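Local coordinates for protein induced by osmotic stress (Scheffersomyces stipitis, PDB 5YWN) that probably reduces ketones, haloketones among them, to alcohols with NADPH as cofactor, as a member of the dihydroflavonol-4-reductase subfamily, at residues E133-A145 against S297-K309. The protein carries 1 engineered substitution. Residues are numbered along the deposited sequence; the frame is centred on the assembly and turned at random.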
loop_
_atom_site.group_PDB
_atom_site.type_symbol
_atom_site.label_atom_id
_atom_site.label_comp_id
_atom_site.label_asym_id
_atom_site.label_seq_id
_atom_site.Cartn_x
_atom_site.Cartn_y
_atom_site.Cartn_z
ATOM N N GLU A 133 -12.631 7.646 13.392
ATOM C CA GLU A 133 -13.567 8.740 13.349
ATOM C C GLU A 133 -13.009 10.023 12.706
ATOM O O GLU A 133 -13.752 10.819 12.240
ATOM C CB GLU A 133 -14.124 9.005 14.721
ATOM C CG GLU A 133 -13.091 9.228 15.820
ATOM C CD GLU A 133 -12.488 7.940 16.389
ATOM O OE1 GLU A 133 -12.161 7.022 15.654
ATOM O OE2 GLU A 133 -12.336 7.871 17.597
ATOM N N GLU A 134 -11.716 10.236 12.760
ATOM C CA GLU A 134 -11.050 11.349 12.144
ATOM C C GLU A 134 -11.000 11.360 10.656
ATOM O O GLU A 134 -11.057 12.398 10.073
ATOM C CB GLU A 134 -9.668 11.554 12.679
ATOM C CG GLU A 134 -9.663 12.017 14.096
ATOM C CD GLU A 134 -8.256 12.196 14.685
ATOM O OE1 GLU A 134 -7.233 12.167 13.937
ATOM O OE2 GLU A 134 -8.221 12.391 15.925
ATOM N N LEU A 135 -10.852 10.202 10.051
ATOM C CA LEU A 135 -10.642 10.107 8.638
ATOM C C LEU A 135 -11.790 10.651 7.822
ATOM O O LEU A 135 -11.613 11.080 6.729
ATOM C CB LEU A 135 -10.336 8.671 8.206
ATOM C CG LEU A 135 -8.992 8.093 8.586
ATOM C CD1 LEU A 135 -8.858 6.669 8.201
ATOM C CD2 LEU A 135 -7.810 8.871 8.113
ATOM N N GLY A 136 -12.975 10.548 8.367
ATOM C CA GLY A 136 -14.173 10.984 7.721
ATOM C C GLY A 136 -14.649 12.336 8.148
ATOM O O GLY A 136 -15.713 12.705 7.830
ATOM N N SER A 137 -13.839 13.053 8.871
ATOM C CA SER A 137 -14.269 14.312 9.386
ATOM C C SER A 137 -13.916 15.480 8.486
ATOM O O SER A 137 -12.816 15.673 8.163
ATOM C CB SER A 137 -13.753 14.530 10.805
ATOM O OG SER A 137 -14.089 15.781 11.246
ATOM N N PRO A 138 -14.892 16.275 8.117
ATOM C CA PRO A 138 -14.657 17.469 7.305
ATOM C C PRO A 138 -13.825 18.487 8.026
ATOM O O PRO A 138 -13.304 19.339 7.421
ATOM C CB PRO A 138 -16.061 18.015 7.036
ATOM C CG PRO A 138 -16.901 17.423 8.064
ATOM C CD PRO A 138 -16.305 16.104 8.412
ATOM N N ASP A 139 -13.768 18.402 9.326
ATOM C CA ASP A 139 -12.974 19.307 10.091
ATOM C C ASP A 139 -11.518 18.894 10.355
ATOM O O ASP A 139 -10.765 19.636 10.841
ATOM C CB ASP A 139 -13.681 19.634 11.381
ATOM C CG ASP A 139 -15.009 20.319 11.176
ATOM O OD1 ASP A 139 -15.246 20.990 10.198
ATOM O OD2 ASP A 139 -15.846 20.185 12.017
ATOM N N VAL A 140 -11.161 17.691 10.015
ATOM C CA VAL A 140 -9.811 17.208 10.210
ATOM C C VAL A 140 -8.912 17.483 9.014
ATOM O O VAL A 140 -9.233 17.197 7.929
ATOM C CB VAL A 140 -9.811 15.717 10.586
ATOM C CG1 VAL A 140 -8.437 15.064 10.439
ATOM C CG2 VAL A 140 -10.388 15.519 11.962
ATOM N N VAL A 141 -7.775 18.056 9.289
ATOM C CA VAL A 141 -6.744 18.209 8.336
ATOM C C VAL A 141 -5.517 17.359 8.707
ATOM O O VAL A 141 -4.821 17.660 9.612
ATOM C CB VAL A 141 -6.325 19.679 8.221
ATOM C CG1 VAL A 141 -5.090 19.852 7.372
ATOM C CG2 VAL A 141 -7.470 20.556 7.765
ATOM N N LEU A 142 -5.298 16.295 7.980
ATOM C CA LEU A 142 -4.070 15.559 8.106
ATOM C C LEU A 142 -2.907 16.165 7.347
ATOM O O LEU A 142 -3.079 16.775 6.324
ATOM C CB LEU A 142 -4.221 14.116 7.684
ATOM C CG LEU A 142 -5.276 13.269 8.329
ATOM C CD1 LEU A 142 -5.220 11.830 7.892
ATOM C CD2 LEU A 142 -5.312 13.419 9.808
ATOM N N SER A 143 -1.720 15.913 7.890
ATOM C CA SER A 143 -0.429 16.256 7.318
ATOM C C SER A 143 0.618 15.181 7.545
ATOM O O SER A 143 0.374 14.246 8.201
ATOM C CB SER A 143 0.081 17.578 7.853
ATOM O OG SER A 143 0.732 17.428 9.050
ATOM N N GLU A 144 1.799 15.399 6.988
ATOM C CA GLU A 144 2.912 14.532 7.184
ATOM C C GLU A 144 3.355 14.470 8.654
ATOM O O GLU A 144 4.038 13.614 9.016
ATOM C CB GLU A 144 4.069 14.892 6.289
ATOM C CG GLU A 144 3.807 14.809 4.789
ATOM C CD GLU A 144 3.183 16.070 4.213
ATOM O OE1 GLU A 144 2.896 16.946 4.981
ATOM O OE2 GLU A 144 2.986 16.149 3.017
ATOM N N ALA A 145 3.004 15.462 9.442
ATOM C CA ALA A 145 3.234 15.503 10.866
ATOM C C ALA A 145 2.277 14.699 11.779
ATOM O O ALA A 145 2.520 14.572 12.926
ATOM C CB ALA A 145 3.281 16.926 11.331
ATOM N N SER A 297 -17.555 19.621 -0.667
ATOM C CA SER A 297 -17.063 20.970 -0.518
ATOM C C SER A 297 -16.838 21.443 0.919
ATOM O O SER A 297 -16.118 22.329 1.135
ATOM C CB SER A 297 -17.856 21.971 -1.344
ATOM O OG SER A 297 -19.145 22.076 -0.937
ATOM N N ALA A 298 -17.492 20.820 1.864
ATOM C CA ALA A 298 -17.266 21.086 3.267
ATOM C C ALA A 298 -15.941 20.569 3.831
ATOM O O ALA A 298 -15.533 21.009 4.843
ATOM C CB ALA A 298 -18.431 20.648 4.117
ATOM N N PHE A 299 -15.321 19.615 3.157
ATOM C CA PHE A 299 -14.183 18.932 3.715
ATOM C C PHE A 299 -12.914 19.750 3.558
ATOM O O PHE A 299 -12.523 20.066 2.489
ATOM C CB PHE A 299 -13.983 17.542 3.098
ATOM C CG PHE A 299 -14.990 16.530 3.505
ATOM C CD1 PHE A 299 -16.232 16.489 2.911
ATOM C CD2 PHE A 299 -14.703 15.617 4.444
ATOM C CE1 PHE A 299 -17.162 15.562 3.282
ATOM C CE2 PHE A 299 -15.610 14.668 4.811
ATOM C CZ PHE A 299 -16.850 14.636 4.236
ATOM N N LYS A 300 -12.279 20.063 4.652
ATOM C CA LYS A 300 -11.029 20.765 4.585
ATOM C C LYS A 300 -9.984 19.925 3.835
ATOM O O LYS A 300 -9.925 18.792 4.030
ATOM C CB LYS A 300 -10.551 21.112 5.967
ATOM C CG LYS A 300 -11.353 22.149 6.669
ATOM C CD LYS A 300 -10.941 22.282 8.104
ATOM C CE LYS A 300 -11.767 23.337 8.788
ATOM N NZ LYS A 300 -11.244 23.565 10.134
ATOM N N GLU A 301 -9.227 20.516 2.955
ATOM C CA GLU A 301 -8.228 19.754 2.249
ATOM C C GLU A 301 -7.108 19.340 3.174
ATOM O O GLU A 301 -6.608 20.127 3.900
ATOM C CB GLU A 301 -7.626 20.524 1.080
ATOM C CG GLU A 301 -8.598 21.079 0.074
ATOM C CD GLU A 301 -9.272 20.032 -0.802
ATOM O OE1 GLU A 301 -8.729 18.953 -0.998
ATOM O OE2 GLU A 301 -10.332 20.297 -1.302
ATOM N N TRP A 302 -6.711 18.107 3.100
ATOM C CA TRP A 302 -5.565 17.662 3.835
ATOM C C TRP A 302 -4.251 18.336 3.354
ATOM O O TRP A 302 -4.136 18.752 2.237
ATOM C CB TRP A 302 -5.467 16.167 3.805
ATOM C CG TRP A 302 -6.505 15.418 4.508
ATOM C CD1 TRP A 302 -7.489 15.909 5.291
ATOM C CD2 TRP A 302 -6.665 14.020 4.506
ATOM N NE1 TRP A 302 -8.242 14.908 5.774
ATOM C CE2 TRP A 302 -7.759 13.727 5.289
ATOM C CE3 TRP A 302 -5.994 12.981 3.907
ATOM C CZ2 TRP A 302 -8.163 12.443 5.510
ATOM C CZ3 TRP A 302 -6.435 11.723 4.108
ATOM C CH2 TRP A 302 -7.483 11.465 4.882
ATOM N N ASN A 303 -3.314 18.499 4.261
ATOM C CA ASN A 303 -2.052 19.108 3.965
ATOM C C ASN A 303 -0.943 18.153 3.516
ATOM O O ASN A 303 -0.106 17.747 4.280
ATOM C CB ASN A 303 -1.568 19.916 5.118
ATOM C CG ASN A 303 -0.260 20.607 4.838
ATOM O OD1 ASN A 303 0.197 20.686 3.744
ATOM N ND2 ASN A 303 0.309 21.104 5.843
ATOM N N ASP A 304 -0.958 17.872 2.246
ATOM C CA ASP A 304 0.034 17.061 1.576
ATOM C C ASP A 304 0.981 17.864 0.729
ATOM O O ASP A 304 1.590 17.335 -0.113
ATOM C CB ASP A 304 -0.601 15.951 0.756
ATOM C CG ASP A 304 -1.430 16.474 -0.402
ATOM O OD1 ASP A 304 -1.701 17.659 -0.486
ATOM O OD2 ASP A 304 -1.807 15.668 -1.230
ATOM N N LYS A 305 1.106 19.137 1.005
ATOM C CA LYS A 305 1.878 20.046 0.177
ATOM C C LYS A 305 3.324 19.648 0.058
ATOM O O LYS A 305 3.849 19.627 -0.999
ATOM C CB LYS A 305 1.752 21.486 0.667
ATOM C CG LYS A 305 0.367 22.064 0.444
ATOM C CD LYS A 305 0.244 23.552 0.719
ATOM C CE LYS A 305 0.882 24.008 2.022
ATOM N NZ LYS A 305 0.292 23.483 3.255
ATOM N N LYS A 306 3.914 19.249 1.149
ATOM C CA LYS A 306 5.275 18.805 1.164
ATOM C C LYS A 306 5.477 17.548 0.292
ATOM O O LYS A 306 6.362 17.478 -0.479
ATOM C CB LYS A 306 5.688 18.511 2.605
ATOM C CG LYS A 306 7.132 18.111 2.766
ATOM C CD LYS A 306 7.512 17.717 4.163
ATOM C CE LYS A 306 7.767 18.908 5.063
ATOM N NZ LYS A 306 8.663 18.586 6.188
ATOM N N THR A 307 4.592 16.592 0.443
ATOM C CA THR A 307 4.669 15.367 -0.291
ATOM C C THR A 307 4.578 15.654 -1.788
ATOM O O THR A 307 5.380 15.194 -2.520
ATOM C CB THR A 307 3.601 14.361 0.180
ATOM O OG1 THR A 307 3.903 13.917 1.484
ATOM C CG2 THR A 307 3.483 13.199 -0.720
ATOM N N LYS A 308 3.636 16.468 -2.194
ATOM C CA LYS A 308 3.444 16.798 -3.603
ATOM C C LYS A 308 4.651 17.488 -4.212
ATOM O O LYS A 308 5.038 17.168 -5.288
ATOM C CB LYS A 308 2.202 17.651 -3.817
ATOM C CG LYS A 308 0.891 16.968 -3.624
ATOM C CD LYS A 308 0.804 15.703 -4.394
ATOM C CE LYS A 308 0.395 15.955 -5.838
ATOM N NZ LYS A 308 -0.921 16.617 -5.840
ATOM N N LYS A 309 5.247 18.407 -3.476
ATOM C CA LYS A 309 6.479 19.054 -3.872
ATOM C C LYS A 309 7.638 18.072 -4.016
ATOM O O LYS A 309 8.342 18.150 -4.929
ATOM C CB LYS A 309 6.854 20.123 -2.877
ATOM C CG LYS A 309 8.139 20.872 -3.160
ATOM C CD LYS A 309 7.990 21.807 -4.309
ATOM C CE LYS A 309 8.889 23.017 -4.200
ATOM N NZ LYS A 309 8.672 23.879 -5.351
HETATM O O HOH W 1 -10.825 13.870 7.384
HETATM O O HOH W 2 -11.311 16.922 5.720
HETATM O O HOH W 3 2.759 19.533 3.660
#
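E144 OE2 is gripped by two donors of T307: OG1, at 2.9 Å, lies on its anti lone pair, whereas the backbone N, at 3.1 Å, arrives from above the carboxylate plane. A bend at chi2 (85°) turns the E144 carboxylate toward the first turn of helix 305-311, where the helix N-terminus would probably stabilise its negative charge; T307 OG1 also bonds L260 N of strand 258-261. Two backbone hydrogen bonds join the segments, N303 N to L142 O (2.7 Å) and K300 N to P138 O (3.0 Å, nearly straight at 175°). Between them L142 packs over one face of the W302 indole, its CD1 3.8 Å from the centroid of the six-membered ring, 12° off the normal. Water 1, in the indole plane, accepts from NE1. Replacing W302 by alanine would probably leave the L142 isobutyl group without its aromatic platform and water 1 without its indole donor. P138 CB makes a second CH-pi contact, 4.0 Å from the F299 ring centroid. Two largely irregular segments of the chain thus pair, with a glutamate side chain accepting a first-turn N-H of helix 305-311, at the surface of a Rossmann-fold reductase.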